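Local coordinates for glycosyl hydrolase, family 31/fibronectin type III domain protein (Clostridium perfringens, PDB 4LKS) that binds galactose through a calcium-containing beta-sandwich carbohydrate-binding module of family 32, one of the modules of a family 31 glycoside hydrolase, at residues T50-A55 against K155-A160; N77-L82 against N129-N134; N89-E94 against G120-N125; I97-D102 against I136-L141. All blocks are in the same frame, centred on the assembly; numbering follows the deposited sequence. Where two conformers were deposited one is given.

Contact 1: T50-A55 against K155-A160; sequences TIWHSA and KYASAA. With CA (calcium ion), chain C; GAL (beta-D-galactopyranose), chain D.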
loop_
_atom_site.group_PDB
_atom_site.type_symbol
_atom_site.label_atom_id
_atom_site.label_comp_id
_atom_site.label_asym_id
_atom_site.label_seq_id
_atom_site.Cartn_x
_atom_site.Cartn_y
_atom_site.Cartn_z
ATOM N N THR A 50 -11.413 -5.872 -4.186
ATOM C CA THR A 50 -10.926 -5.097 -5.314
ATOM C C THR A 50 -9.452 -4.793 -5.082
ATOM O O THR A 50 -9.013 -4.645 -3.943
ATOM C CB THR A 50 -11.691 -3.777 -5.467
ATOM O OG1 THR A 50 -11.518 -3.000 -4.280
ATOM C CG2 THR A 50 -13.193 -4.036 -5.689
ATOM N N ILE A 51 -8.684 -4.696 -6.159
ATOM C CA ILE A 51 -7.262 -4.410 -6.018
ATOM C C ILE A 51 -6.773 -3.375 -7.000
ATOM O O ILE A 51 -7.323 -3.229 -8.095
ATOM C CB ILE A 51 -6.383 -5.664 -6.210
ATOM C CG1 ILE A 51 -6.502 -6.205 -7.638
ATOM C CG2 ILE A 51 -6.731 -6.738 -5.181
ATOM C CD1 ILE A 51 -5.543 -7.344 -7.933
ATOM N N TRP A 52 -5.749 -2.636 -6.592
ATOM C CA TRP A 52 -4.882 -1.969 -7.556
ATOM C C TRP A 52 -3.829 -2.987 -7.970
ATOM O O TRP A 52 -3.318 -3.724 -7.123
ATOM C CB TRP A 52 -4.202 -0.748 -6.930
ATOM C CG TRP A 52 -3.031 -0.269 -7.746
ATOM C CD1 TRP A 52 -3.060 0.161 -9.041
ATOM C CD2 TRP A 52 -1.662 -0.183 -7.326
ATOM N NE1 TRP A 52 -1.798 0.505 -9.458
ATOM C CE2 TRP A 52 -0.920 0.311 -8.424
ATOM C CE3 TRP A 52 -0.990 -0.468 -6.130
ATOM C CZ2 TRP A 52 0.465 0.523 -8.363
ATOM C CZ3 TRP A 52 0.394 -0.249 -6.068
ATOM C CH2 TRP A 52 1.098 0.240 -7.179
ATOM N N HIS A 53 -3.512 -3.038 -9.264
ATOM C CA HIS A 53 -2.458 -3.908 -9.774
ATOM C C HIS A 53 -1.696 -3.118 -10.823
ATOM O O HIS A 53 -2.303 -2.490 -11.692
ATOM C CB HIS A 53 -3.082 -5.163 -10.405
ATOM C CG HIS A 53 -2.128 -6.300 -10.621
ATOM N ND1 HIS A 53 -1.033 -6.221 -11.455
ATOM C CD2 HIS A 53 -2.146 -7.574 -10.151
ATOM C CE1 HIS A 53 -0.402 -7.385 -11.470
ATOM N NE2 HIS A 53 -1.065 -8.223 -10.692
ATOM N N SER A 54 -0.370 -3.116 -10.726
ATOM C CA SER A 54 0.444 -2.387 -11.687
ATOM C C SER A 54 0.544 -3.197 -12.985
ATOM O O SER A 54 0.166 -4.376 -13.029
ATOM C CB SER A 54 1.832 -2.055 -11.096
ATOM O OG SER A 54 2.617 -3.209 -10.845
ATOM N N ALA A 55 1.041 -2.560 -14.036
ATOM C CA ALA A 55 1.126 -3.210 -15.349
ATOM C C ALA A 55 2.074 -4.403 -15.320
ATOM O O ALA A 55 3.048 -4.419 -14.566
ATOM C CB ALA A 55 1.538 -2.204 -16.415
ATOM N N LYS A 155 8.214 -7.892 -10.410
ATOM C CA LYS A 155 7.845 -7.192 -11.634
ATOM C C LYS A 155 6.616 -6.307 -11.480
ATOM O O LYS A 155 6.551 -5.233 -12.065
ATOM C CB LYS A 155 7.626 -8.185 -12.784
ATOM C CG LYS A 155 7.788 -7.547 -14.163
ATOM C CD LYS A 155 6.450 -7.329 -14.852
ATOM C CE LYS A 155 6.266 -8.302 -16.000
ATOM N NZ LYS A 155 6.381 -9.727 -15.571
ATOM N N TYR A 156 5.635 -6.770 -10.709
ATOM C CA TYR A 156 4.386 -6.027 -10.545
ATOM C C TYR A 156 3.922 -6.077 -9.094
ATOM O O TYR A 156 4.277 -6.992 -8.344
ATOM C CB TYR A 156 3.293 -6.561 -11.491
ATOM C CG TYR A 156 3.261 -8.072 -11.604
ATOM C CD1 TYR A 156 2.630 -8.863 -10.642
ATOM C CD2 TYR A 156 3.861 -8.715 -12.682
ATOM C CE1 TYR A 156 2.612 -10.247 -10.755
ATOM C CE2 TYR A 156 3.842 -10.091 -12.794
ATOM C CZ TYR A 156 3.216 -10.849 -11.840
ATOM O OH TYR A 156 3.216 -12.218 -11.979
ATOM N N ALA A 157 3.124 -5.083 -8.707
ATOM C CA ALA A 157 2.622 -4.983 -7.341
ATOM C C ALA A 157 1.104 -4.938 -7.356
ATOM O O ALA A 157 0.491 -4.472 -8.318
ATOM C CB ALA A 157 3.143 -3.733 -6.690
ATOM N N SER A 158 0.500 -5.399 -6.269
ATOM C CA SER A 158 -0.936 -5.238 -6.089
ATOM C C SER A 158 -1.220 -4.897 -4.636
ATOM O O SER A 158 -0.366 -5.069 -3.772
ATOM C CB SER A 158 -1.700 -6.495 -6.510
ATOM O OG SER A 158 -1.292 -7.632 -5.769
ATOM N N ALA A 159 -2.417 -4.391 -4.385
ATOM C CA ALA A 159 -2.838 -4.086 -3.026
ATOM C C ALA A 159 -4.340 -4.123 -3.018
ATOM O O ALA A 159 -4.968 -3.479 -3.860
ATOM C CB ALA A 159 -2.358 -2.709 -2.619
ATOM N N ALA A 160 -4.919 -4.859 -2.070
ATOM C CA ALA A 160 -6.370 -4.852 -1.895
ATOM C C ALA A 160 -6.820 -3.649 -1.066
ATOM O O ALA A 160 -7.844 -3.036 -1.363
ATOM C CB ALA A 160 -6.836 -6.141 -1.257
HETATM CA CA CA C . -9.872 -2.686 -2.488
HETATM C C1 GAL D . -2.865 -13.078 -13.815
HETATM C C2 GAL D . -3.655 -12.200 -12.825
HETATM C C3 GAL D . -3.406 -10.725 -13.102
HETATM C C4 GAL D . -1.896 -10.444 -13.039
HETATM C C5 GAL D . -1.190 -11.339 -14.037
HETATM C C6 GAL D . 0.335 -11.232 -13.988
HETATM O O1 GAL D . -2.992 -14.436 -13.492
HETATM O O2 GAL D . -5.068 -12.417 -12.906
HETATM O O3 GAL D . -4.046 -9.919 -12.116
HETATM O O4 GAL D . -1.403 -10.741 -11.734
HETATM O O5 GAL D . -1.480 -12.733 -13.772
HETATM O O6 GAL D . 0.945 -12.042 -14.987
HETATM O O HOH W 1 4.633 -3.370 -12.713
#
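W52 and A159 form an antiparallel hydrogen-bonded pair, W52 N to A159 O and A159 N to W52 O both 3.0 Å, the tightly packed part of the contact. On the face they share, the W52 ring brings its edge to A159 CB, 4.4 Å from CE3, while S33 takes its NE1. Beyond the bridges S54 continues the pairing: its N bonds to A157 O, and its OG, turned back between N and carbonyl carbon (chi1 66°), accepts A157 N at 2.9 Å and 169°. That hydroxyl also gives its proton to a water held by A55 O and K155 O, so the A55-K155 end is looser and water-bridged. The other face carries the sugar site. H53 holds galactose O4 through NE2 (2.7 Å), and its ND1 donates to S54 O, which lies in the ring plane and fixes the imidazole's rotation. Y156 lies slid aside from H53, with its CZ 3.6 Å from galactose C6. At the far end T50 O, T50 OG1 and A160 O bind calcium, completed by N42, D45 and D47. Strand 52-53 edges the four-stranded sheet; strand 158-166 separates it from strand 73-82, while W52 and A157 pack on V64 of the opposing sheet.

Contact 2: N77-L82 against N129-N134; sequences NQIDYL and NPIRFN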
loop_
_atom_site.group_PDB
_atom_site.type_symbol
_atom_site.label_atom_id
_atom_site.label_comp_id
_atom_site.label_asym_id
_atom_site.label_seq_id
_atom_site.Cartn_x
_atom_site.Cartn_y
_atom_site.Cartn_z
ATOM N N ASN A 77 0.505 7.586 12.013
ATOM C CA ASN A 77 1.589 6.756 12.557
ATOM C C ASN A 77 1.504 5.260 12.272
ATOM O O ASN A 77 2.276 4.467 12.816
ATOM C CB ASN A 77 1.814 7.011 14.050
ATOM C CG ASN A 77 0.594 6.719 14.885
ATOM O OD1 ASN A 77 -0.289 5.974 14.478
ATOM N ND2 ASN A 77 0.541 7.311 16.076
ATOM N N GLN A 78 0.584 4.875 11.396
ATOM C CA GLN A 78 0.521 3.492 10.959
ATOM C C GLN A 78 -0.256 3.397 9.662
ATOM O O GLN A 78 -1.198 4.172 9.445
ATOM C CB GLN A 78 -0.136 2.619 12.039
ATOM C CG GLN A 78 -0.151 1.131 11.731
ATOM C CD GLN A 78 -0.769 0.318 12.843
ATOM O OE1 GLN A 78 -0.506 0.571 14.018
ATOM N NE2 GLN A 78 -1.578 -0.681 12.480
ATOM N N ILE A 79 0.130 2.462 8.797
ATOM C CA ILE A 79 -0.772 2.005 7.744
ATOM C C ILE A 79 -0.800 0.494 7.791
ATOM O O ILE A 79 0.155 -0.109 8.263
ATOM C CB ILE A 79 -0.381 2.477 6.321
ATOM C CG1 ILE A 79 0.966 1.895 5.892
ATOM C CG2 ILE A 79 -0.387 4.006 6.245
ATOM C CD1 ILE A 79 1.272 2.110 4.415
ATOM N N ASP A 80 -1.902 -0.111 7.353
ATOM C CA ASP A 80 -1.943 -1.557 7.120
ATOM C C ASP A 80 -1.961 -1.829 5.632
ATOM O O ASP A 80 -2.686 -1.172 4.871
ATOM C CB ASP A 80 -3.196 -2.219 7.713
ATOM C CG ASP A 80 -3.282 -2.126 9.219
ATOM O OD1 ASP A 80 -2.274 -1.858 9.905
ATOM O OD2 ASP A 80 -4.412 -2.335 9.722
ATOM N N TYR A 81 -1.184 -2.816 5.213
ATOM C CA TYR A 81 -1.212 -3.284 3.838
ATOM C C TYR A 81 -1.998 -4.596 3.784
ATOM O O TYR A 81 -1.657 -5.547 4.481
ATOM C CB TYR A 81 0.222 -3.490 3.330
ATOM C CG TYR A 81 0.318 -4.230 2.011
ATOM C CD1 TYR A 81 0.114 -3.569 0.800
ATOM C CD2 TYR A 81 0.589 -5.594 1.977
ATOM C CE1 TYR A 81 0.203 -4.246 -0.414
ATOM C CE2 TYR A 81 0.683 -6.284 0.763
ATOM C CZ TYR A 81 0.484 -5.601 -0.421
ATOM O OH TYR A 81 0.571 -6.283 -1.609
ATOM N N LEU A 82 -3.051 -4.644 2.972
ATOM C CA LEU A 82 -3.821 -5.876 2.782
ATOM C C LEU A 82 -3.493 -6.451 1.417
ATOM O O LEU A 82 -3.780 -5.831 0.392
ATOM C CB LEU A 82 -5.329 -5.619 2.900
ATOM C CG LEU A 82 -6.211 -6.863 2.714
ATOM C CD1 LEU A 82 -6.006 -7.838 3.863
ATOM C CD2 LEU A 82 -7.687 -6.473 2.586
ATOM N N ASN A 129 -1.388 -6.422 7.171
ATOM C CA ASN A 129 0.003 -6.354 7.613
ATOM C C ASN A 129 0.290 -4.938 8.125
ATOM O O ASN A 129 0.371 -4.001 7.336
ATOM C CB ASN A 129 0.950 -6.652 6.433
ATOM C CG ASN A 129 1.069 -8.136 6.101
ATOM O OD1 ASN A 129 2.148 -8.734 6.277
ATOM N ND2 ASN A 129 -0.009 -8.733 5.596
ATOM N N PRO A 130 0.425 -4.762 9.447
ATOM C CA PRO A 130 0.653 -3.414 9.972
ATOM C C PRO A 130 2.073 -2.910 9.754
ATOM O O PRO A 130 3.044 -3.665 9.836
ATOM C CB PRO A 130 0.365 -3.557 11.473
ATOM C CG PRO A 130 0.583 -5.003 11.754
ATOM C CD PRO A 130 0.152 -5.734 10.520
ATOM N N ILE A 131 2.165 -1.624 9.463
ATOM C CA ILE A 131 3.426 -0.910 9.263
ATOM C C ILE A 131 3.376 0.363 10.099
ATOM O O ILE A 131 2.613 1.279 9.786
ATOM C CB ILE A 131 3.621 -0.547 7.768
ATOM C CG1 ILE A 131 3.678 -1.816 6.903
ATOM C CG2 ILE A 131 4.882 0.299 7.584
ATOM C CD1 ILE A 131 3.594 -1.551 5.417
ATOM N N ARG A 132 4.173 0.416 11.167
ATOM C CA ARG A 132 4.185 1.588 12.038
ATOM C C ARG A 132 5.318 2.529 11.669
ATOM O O ARG A 132 6.325 2.130 11.082
ATOM C CB ARG A 132 4.287 1.185 13.516
ATOM C CG ARG A 132 5.627 0.595 13.913
ATOM C CD ARG A 132 5.602 0.029 15.335
ATOM N NE ARG A 132 5.574 1.071 16.360
ATOM C CZ ARG A 132 6.659 1.575 16.945
ATOM N NH1 ARG A 132 7.867 1.135 16.606
ATOM N NH2 ARG A 132 6.539 2.518 17.875
ATOM N N PHE A 133 5.138 3.796 12.016
ATOM C CA PHE A 133 6.193 4.781 11.831
ATOM C C PHE A 133 5.992 5.963 12.770
ATOM O O PHE A 133 4.887 6.182 13.288
ATOM C CB PHE A 133 6.277 5.225 10.360
ATOM C CG PHE A 133 4.945 5.553 9.736
ATOM C CD1 PHE A 133 4.399 6.824 9.860
ATOM C CD2 PHE A 133 4.254 4.599 9.000
ATOM C CE1 PHE A 133 3.178 7.140 9.270
ATOM C CE2 PHE A 133 3.029 4.897 8.414
ATOM C CZ PHE A 133 2.488 6.173 8.548
ATOM N N ASN A 134 7.068 6.703 13.011
ATOM C CA ASN A 134 7.004 7.843 13.907
ATOM C C ASN A 134 6.027 8.865 13.370
ATOM O O ASN A 134 6.026 9.173 12.176
ATOM C CB ASN A 134 8.387 8.450 14.128
ATOM C CG ASN A 134 9.265 7.568 14.990
ATOM O OD1 ASN A 134 8.808 6.548 15.517
ATOM N ND2 ASN A 134 10.528 7.954 15.145
#
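I79 and I131, an antiparallel hydrogen-bonded pair, lie side by side and point the same way, CG1 of I79 4.1 Å from CB of I131. Between their backbones I131 N meets I79 O at 2.8 Å, almost in line with the carbonyl, and I79 N returns to I131 O. F133, on the same strand as I131, crosses I79 at about a right angle. With CG between its backbone N and carbonyl carbon (chi1 46°), its ring folds back over the neighbouring strand: N77 C sits over the ring centre, 3.8 Å above the plane, Q78 N lies nearer the rim of the same face, and CE2 reaches I79 CG2 at 4.1 Å. The ring thus lies against peptide as much as against side chain. F133 N still bonds to N77 O, from well above the carbonyl plane. Also on the face of I79, Y81 pairs with N129 through two backbone bonds.

On the other face, Q78 extends alongside P130, its NE2 3.6 Å from P130 CB. The same NE2 donates to D80 OD1 (2.9 Å), on the syn side of the carboxylate and close to the amide's own plane. D80 crosses P130 obliquely, bringing OD1 to 3.3 Å from P130 CA, while Y165 binds its other oxygen, so both ends of the carboxylate are held. I79, I131 and F133 all pack on I97 of the opposing sheet, in one of its two conformers: an aliphatic and aromatic core between two antiparallel sheets, characteristic of the beta-sandwich of F5/8 type C domains.

Contact 3: N89-E94 against G120-N125; sequences NGHVTE and GNALAN. With GAL (beta-D-galactopyranose), chain D.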
loop_
_atom_site.group_PDB
_atom_site.type_symbol
_atom_site.label_atom_id
_atom_site.label_comp_id
_atom_site.label_asym_id
_atom_site.label_seq_id
_atom_site.Cartn_x
_atom_site.Cartn_y
_atom_site.Cartn_z
ATOM N N ASN A 89 -0.281 -12.840 -6.749
ATOM C CA ASN A 89 0.290 -11.977 -7.768
ATOM C C ASN A 89 0.315 -10.511 -7.355
ATOM O O ASN A 89 -0.729 -9.850 -7.246
ATOM C CB ASN A 89 -0.407 -12.168 -9.114
ATOM C CG ASN A 89 0.143 -13.345 -9.892
ATOM O OD1 ASN A 89 0.988 -14.087 -9.398
ATOM N ND2 ASN A 89 -0.351 -13.531 -11.111
ATOM N N GLY A 90 1.532 -10.026 -7.116
ATOM C CA GLY A 90 1.751 -8.646 -6.736
ATOM C C GLY A 90 1.918 -8.426 -5.247
ATOM O O GLY A 90 2.046 -7.283 -4.837
ATOM N N HIS A 91 1.918 -9.492 -4.442
ATOM C CA HIS A 91 2.155 -9.358 -2.997
ATOM C C HIS A 91 3.444 -8.588 -2.731
ATOM O O HIS A 91 4.517 -8.976 -3.201
ATOM C CB HIS A 91 2.243 -10.726 -2.324
ATOM C CG HIS A 91 0.914 -11.356 -2.043
ATOM N ND1 HIS A 91 0.763 -12.375 -1.130
ATOM C CD2 HIS A 91 -0.322 -11.097 -2.531
ATOM C CE1 HIS A 91 -0.511 -12.721 -1.066
ATOM N NE2 HIS A 91 -1.190 -11.962 -1.908
ATOM N N VAL A 92 3.349 -7.494 -1.985
ATOM C CA VAL A 92 4.510 -6.638 -1.744
ATOM C C VAL A 92 5.332 -7.173 -0.572
ATOM O O VAL A 92 4.796 -7.426 0.513
ATOM C CB VAL A 92 4.072 -5.192 -1.460
ATOM C CG1 VAL A 92 5.268 -4.347 -1.059
ATOM C CG2 VAL A 92 3.364 -4.605 -2.698
ATOM N N THR A 93 6.635 -7.359 -0.785
ATOM C CA THR A 93 7.490 -7.886 0.285
ATOM C C THR A 93 8.528 -6.885 0.799
ATOM O O THR A 93 9.070 -7.063 1.887
ATOM C CB THR A 93 8.193 -9.211 -0.118
ATOM O OG1 THR A 93 9.264 -8.929 -1.028
ATOM C CG2 THR A 93 7.207 -10.167 -0.775
ATOM N N GLU A 94 8.819 -5.853 0.011
ATOM C CA GLU A 94 9.683 -4.758 0.446
ATOM C C GLU A 94 9.053 -3.459 -0.042
ATOM O O GLU A 94 8.613 -3.361 -1.198
ATOM C CB GLU A 94 11.125 -4.892 -0.090
ATOM C CG GLU A 94 12.112 -3.952 0.623
ATOM C CD GLU A 94 13.473 -3.826 -0.054
ATOM O OE1 GLU A 94 13.649 -4.304 -1.191
ATOM O OE2 GLU A 94 14.368 -3.207 0.562
ATOM N N GLY A 120 7.544 -19.478 -0.128
ATOM C CA GLY A 120 8.072 -18.298 -0.787
ATOM C C GLY A 120 7.171 -17.777 -1.887
ATOM O O GLY A 120 7.606 -17.007 -2.749
ATOM N N ASN A 121 5.907 -18.183 -1.862
ATOM C CA ASN A 121 4.994 -17.776 -2.918
ATOM C C ASN A 121 3.926 -16.760 -2.527
ATOM O O ASN A 121 3.301 -16.179 -3.399
ATOM C CB ASN A 121 4.371 -18.990 -3.626
ATOM C CG ASN A 121 3.931 -20.073 -2.666
ATOM O OD1 ASN A 121 3.322 -19.803 -1.633
ATOM N ND2 ASN A 121 4.236 -21.319 -3.012
ATOM N N ALA A 122 3.728 -16.530 -1.231
ATOM C CA ALA A 122 2.756 -15.537 -0.782
ATOM C C ALA A 122 3.213 -14.942 0.539
ATOM O O ALA A 122 4.103 -15.487 1.187
ATOM C CB ALA A 122 1.377 -16.163 -0.632
ATOM N N LEU A 123 2.609 -13.833 0.947
ATOM C CA LEU A 123 2.907 -13.286 2.268
ATOM C C LEU A 123 2.486 -14.274 3.357
ATOM O O LEU A 123 1.504 -15.007 3.200
ATOM C CB LEU A 123 2.230 -11.926 2.478
ATOM C CG LEU A 123 2.782 -10.756 1.664
ATOM C CD1 LEU A 123 2.081 -9.469 2.084
ATOM C CD2 LEU A 123 4.269 -10.620 1.886
ATOM N N ALA A 124 3.246 -14.304 4.446
ATOM C CA ALA A 124 2.935 -15.166 5.585
ATOM C C ALA A 124 1.609 -14.755 6.216
ATOM O O ALA A 124 0.799 -15.602 6.609
ATOM C CB ALA A 124 4.051 -15.111 6.607
ATOM N N ASN A 125 1.397 -13.448 6.322
ATOM C CA ASN A 125 0.149 -12.911 6.835
ATOM C C ASN A 125 -0.701 -12.517 5.645
ATOM O O ASN A 125 -0.390 -11.540 4.956
ATOM C CB ASN A 125 0.435 -11.697 7.725
ATOM C CG ASN A 125 -0.825 -11.044 8.270
ATOM O OD1 ASN A 125 -1.940 -11.518 8.064
ATOM N ND2 ASN A 125 -0.644 -9.942 8.982
HETATM C C1 GAL D . -2.865 -13.078 -13.815
HETATM C C2 GAL D . -3.655 -12.200 -12.825
HETATM C C3 GAL D . -3.406 -10.725 -13.102
HETATM C C4 GAL D . -1.896 -10.444 -13.039
HETATM C C5 GAL D . -1.190 -11.339 -14.037
HETATM C C6 GAL D . 0.335 -11.232 -13.988
HETATM O O1 GAL D . -2.992 -14.436 -13.492
HETATM O O2 GAL D . -5.068 -12.417 -12.906
HETATM O O3 GAL D . -4.046 -9.919 -12.116
HETATM O O4 GAL D . -1.403 -10.741 -11.734
HETATM O O5 GAL D . -1.480 -12.733 -13.772
HETATM O O6 GAL D . 0.945 -12.042 -14.987
#
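H91 and A122 bring the backbones closest, their CA atoms 6.6 Å apart, too far for strand pairing: 120-125 is a loop, and 89-94 is extended as a strand only around V92 and T93. G90 takes a positive phi (98°) just ahead of H91, and at 94 the chain turns a corner. One hydrogen bond joins the segments, from L123 N to H91 ND1, 3.1 Å long and nearly straight at 172°. The donor lies in the imidazole plane, at the ring's edge, as suits an unprotonated ND1; NE2 is bonded to R84 O, so both ring nitrogens are engaged and the ring's rotation is fixed. L123 slants across H91, CG 4.0 Å from H91 CB, and both its methyls approach V92 O, buried here without a polar partner, from one side, CD2 at 3.5 Å; CD2 also lies 4.0 Å from T93 CG2. A122 CB rests against the same imidazole. At the opposite end N89 ND2 donates to galactose O4 (3.0 Å) and more weakly to O5, while its OD1 is held by D151. The arrangement is that of a loop-built binding site at one end of a beta-sandwich, with R84 serving both H91 and the sugar.

Contact 4: I97-D102 against I136-L141; sequences IETSLD and INAQYL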
loop_
_atom_site.group_PDB
_atom_site.type_symbol
_atom_site.label_atom_id
_atom_site.label_comp_id
_atom_site.label_asym_id
_atom_site.label_seq_id
_atom_site.Cartn_x
_atom_site.Cartn_y
_atom_site.Cartn_z
ATOM N N ILE A 97 7.873 4.111 2.322
ATOM C CA ILE A 97 6.812 5.063 2.612
ATOM C C ILE A 97 7.384 6.472 2.605
ATOM O O ILE A 97 8.403 6.752 3.251
ATOM C CB ILE A 97 6.171 4.795 3.979
ATOM C CG1 ILE A 97 5.411 3.471 3.947
ATOM C CG2 ILE A 97 5.217 5.936 4.352
ATOM C CD1 ILE A 97 4.991 2.975 5.298
ATOM N N GLU A 98 6.726 7.360 1.862
ATOM C CA GLU A 98 7.068 8.783 1.858
ATOM C C GLU A 98 5.789 9.548 2.152
ATOM O O GLU A 98 4.709 9.093 1.799
ATOM C CB GLU A 98 7.564 9.218 0.482
ATOM C CG GLU A 98 8.874 8.624 0.055
ATOM C CD GLU A 98 9.072 8.794 -1.435
ATOM O OE1 GLU A 98 8.485 8.002 -2.211
ATOM O OE2 GLU A 98 9.759 9.751 -1.838
ATOM N N THR A 99 5.900 10.716 2.777
ATOM C CA THR A 99 4.713 11.540 2.985
ATOM C C THR A 99 4.985 12.970 2.576
ATOM O O THR A 99 6.137 13.397 2.488
ATOM C CB THR A 99 4.207 11.519 4.444
ATOM O OG1 THR A 99 5.238 11.960 5.327
ATOM C CG2 THR A 99 3.759 10.120 4.856
ATOM N N SER A 100 3.919 13.721 2.347
ATOM C CA SER A 100 4.068 15.142 2.058
ATOM C C SER A 100 2.821 15.924 2.413
ATOM O O SER A 100 1.750 15.344 2.639
ATOM C CB SER A 100 4.437 15.364 0.591
ATOM O OG SER A 100 3.359 15.043 -0.250
ATOM N N LEU A 101 2.972 17.244 2.476
ATOM C CA LEU A 101 1.838 18.123 2.668
ATOM C C LEU A 101 1.302 18.647 1.347
ATOM O O LEU A 101 0.196 19.194 1.307
ATOM C CB LEU A 101 2.240 19.291 3.567
ATOM C CG LEU A 101 2.620 18.881 4.989
ATOM C CD1 LEU A 101 3.375 19.994 5.696
ATOM C CD2 LEU A 101 1.379 18.501 5.779
ATOM N N ASP A 102 2.063 18.464 0.264
ATOM C CA ASP A 102 1.743 19.150 -0.999
ATOM C C ASP A 102 1.877 18.313 -2.275
ATOM O O ASP A 102 1.756 18.851 -3.385
ATOM C CB ASP A 102 2.614 20.401 -1.135
ATOM C CG ASP A 102 4.093 20.075 -1.233
ATOM O OD1 ASP A 102 4.480 18.881 -1.151
ATOM O OD2 ASP A 102 4.886 21.028 -1.390
ATOM N N ILE A 136 3.869 11.503 11.838
ATOM C CA ILE A 136 4.186 12.549 10.871
ATOM C C ILE A 136 2.898 13.112 10.274
ATOM O O ILE A 136 1.992 12.377 9.893
ATOM C CB ILE A 136 5.164 12.033 9.781
ATOM C CG1 ILE A 136 5.555 13.154 8.813
ATOM C CG2 ILE A 136 4.583 10.819 9.043
ATOM C CD1 ILE A 136 6.823 12.838 8.010
ATOM N N ASN A 137 2.807 14.436 10.244
ATOM C CA ASN A 137 1.644 15.118 9.703
ATOM C C ASN A 137 1.717 15.095 8.180
ATOM O O ASN A 137 2.725 15.483 7.597
ATOM C CB ASN A 137 1.620 16.551 10.236
ATOM C CG ASN A 137 0.402 17.328 9.784
ATOM O OD1 ASN A 137 0.490 18.187 8.907
ATOM N ND2 ASN A 137 -0.745 17.052 10.404
ATOM N N ALA A 138 0.657 14.612 7.533
ATOM C CA ALA A 138 0.698 14.373 6.096
ATOM C C ALA A 138 -0.685 14.424 5.492
ATOM O O ALA A 138 -1.660 13.961 6.104
ATOM C CB ALA A 138 1.316 13.008 5.820
ATOM N N GLN A 139 -0.769 14.951 4.273
ATOM C CA GLN A 139 -2.003 14.844 3.493
ATOM C C GLN A 139 -1.818 13.904 2.295
ATOM O O GLN A 139 -2.775 13.522 1.630
ATOM C CB GLN A 139 -2.504 16.217 3.031
ATOM C CG GLN A 139 -3.856 16.127 2.336
ATOM C CD GLN A 139 -4.509 17.466 2.072
ATOM O OE1 GLN A 139 -3.886 18.520 2.213
ATOM N NE2 GLN A 139 -5.775 17.428 1.672
ATOM N N TYR A 140 -0.573 13.535 2.018
ATOM C CA TYR A 140 -0.290 12.593 0.932
ATOM C C TYR A 140 0.676 11.540 1.430
ATOM O O TYR A 140 1.630 11.848 2.160
ATOM C CB TYR A 140 0.337 13.318 -0.272
ATOM C CG TYR A 140 -0.498 14.458 -0.794
ATOM C CD1 TYR A 140 -0.434 15.721 -0.200
ATOM C CD2 TYR A 140 -1.344 14.277 -1.877
ATOM C CE1 TYR A 140 -1.205 16.770 -0.670
ATOM C CE2 TYR A 140 -2.116 15.314 -2.352
ATOM C CZ TYR A 140 -2.040 16.555 -1.745
ATOM O OH TYR A 140 -2.818 17.584 -2.227
ATOM N N LEU A 141 0.446 10.296 1.022
ATOM C CA LEU A 141 1.372 9.220 1.325
ATOM C C LEU A 141 1.651 8.460 0.041
ATOM O O LEU A 141 0.728 8.024 -0.635
ATOM C CB LEU A 141 0.791 8.285 2.409
ATOM C CG LEU A 141 1.719 7.156 2.887
ATOM C CD1 LEU A 141 1.555 6.857 4.393
ATOM C CD2 LEU A 141 1.530 5.881 2.057
HETATM O O HOH W 2 4.613 14.699 5.325
HETATM O O HOH W 3 -1.587 19.539 3.381
#
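T99 and I136 slide past each other in opposite directions, the I136 CD1 methyl coming to 3.2 Å from T99 OG1. Rotated to lie between its backbone N and carbonyl carbon (chi1 58°), OG1 also meets a water that donates to N137 O. CB of T99 sits against the A138 methyl at 3.5 Å, and CG2 reaches 4.0 Å from L141 CD1. On the opposite face Y140 has CG anti to its carbonyl carbon (chi1 -56°), which swings the ring along S100 and L101. The carbonyl oxygens of both lie at the ring edge, in its plane, L101 O 3.4 Å from CE1. S100 O is gripped twice, by Q139 N and Y140 N, each 3.0 Å away and reaching it from opposite faces of the carbonyl plane: a classic beta bulge. L101 folds its CD2 methyl across N137 to 3.3 Å from OD1, while N137 ND2 is bonded to D75; a second water links L101 O to OE1 of Q139, whose NE2 goes to L70 O. Strand 95-100 lies between strands 140-148 and 107-113 in the five-stranded sheet; at the bulge the chain leaves strand 129-138 of the other sheet, so the contact spans both, L141 packing on I79.

Overall arrangement
The four contacts run from the sugar site to the far end of one beta-sandwich. Contacts 1 and 3, centres 12 Å apart, both touch galactose and meet where S158 OG bonds to N89 O (2.7 Å). Contact 2 adjoins both through Y81, whose OH is 2.7 Å from S158 O and 3.1 Å from V92 N; its side chain remains about 11 Å from the sugar and 10 Å from calcium. Contact 4 is removed from the pocket, its centre 25 Å from that of contact 3. It shares strand 129-138 with contact 2, and the two also pack across the sheets, I79 CG2 3.9 Å from L141 CD1. Contacts 2, 3 and 4 all nest within the chain loop closed by contact 1.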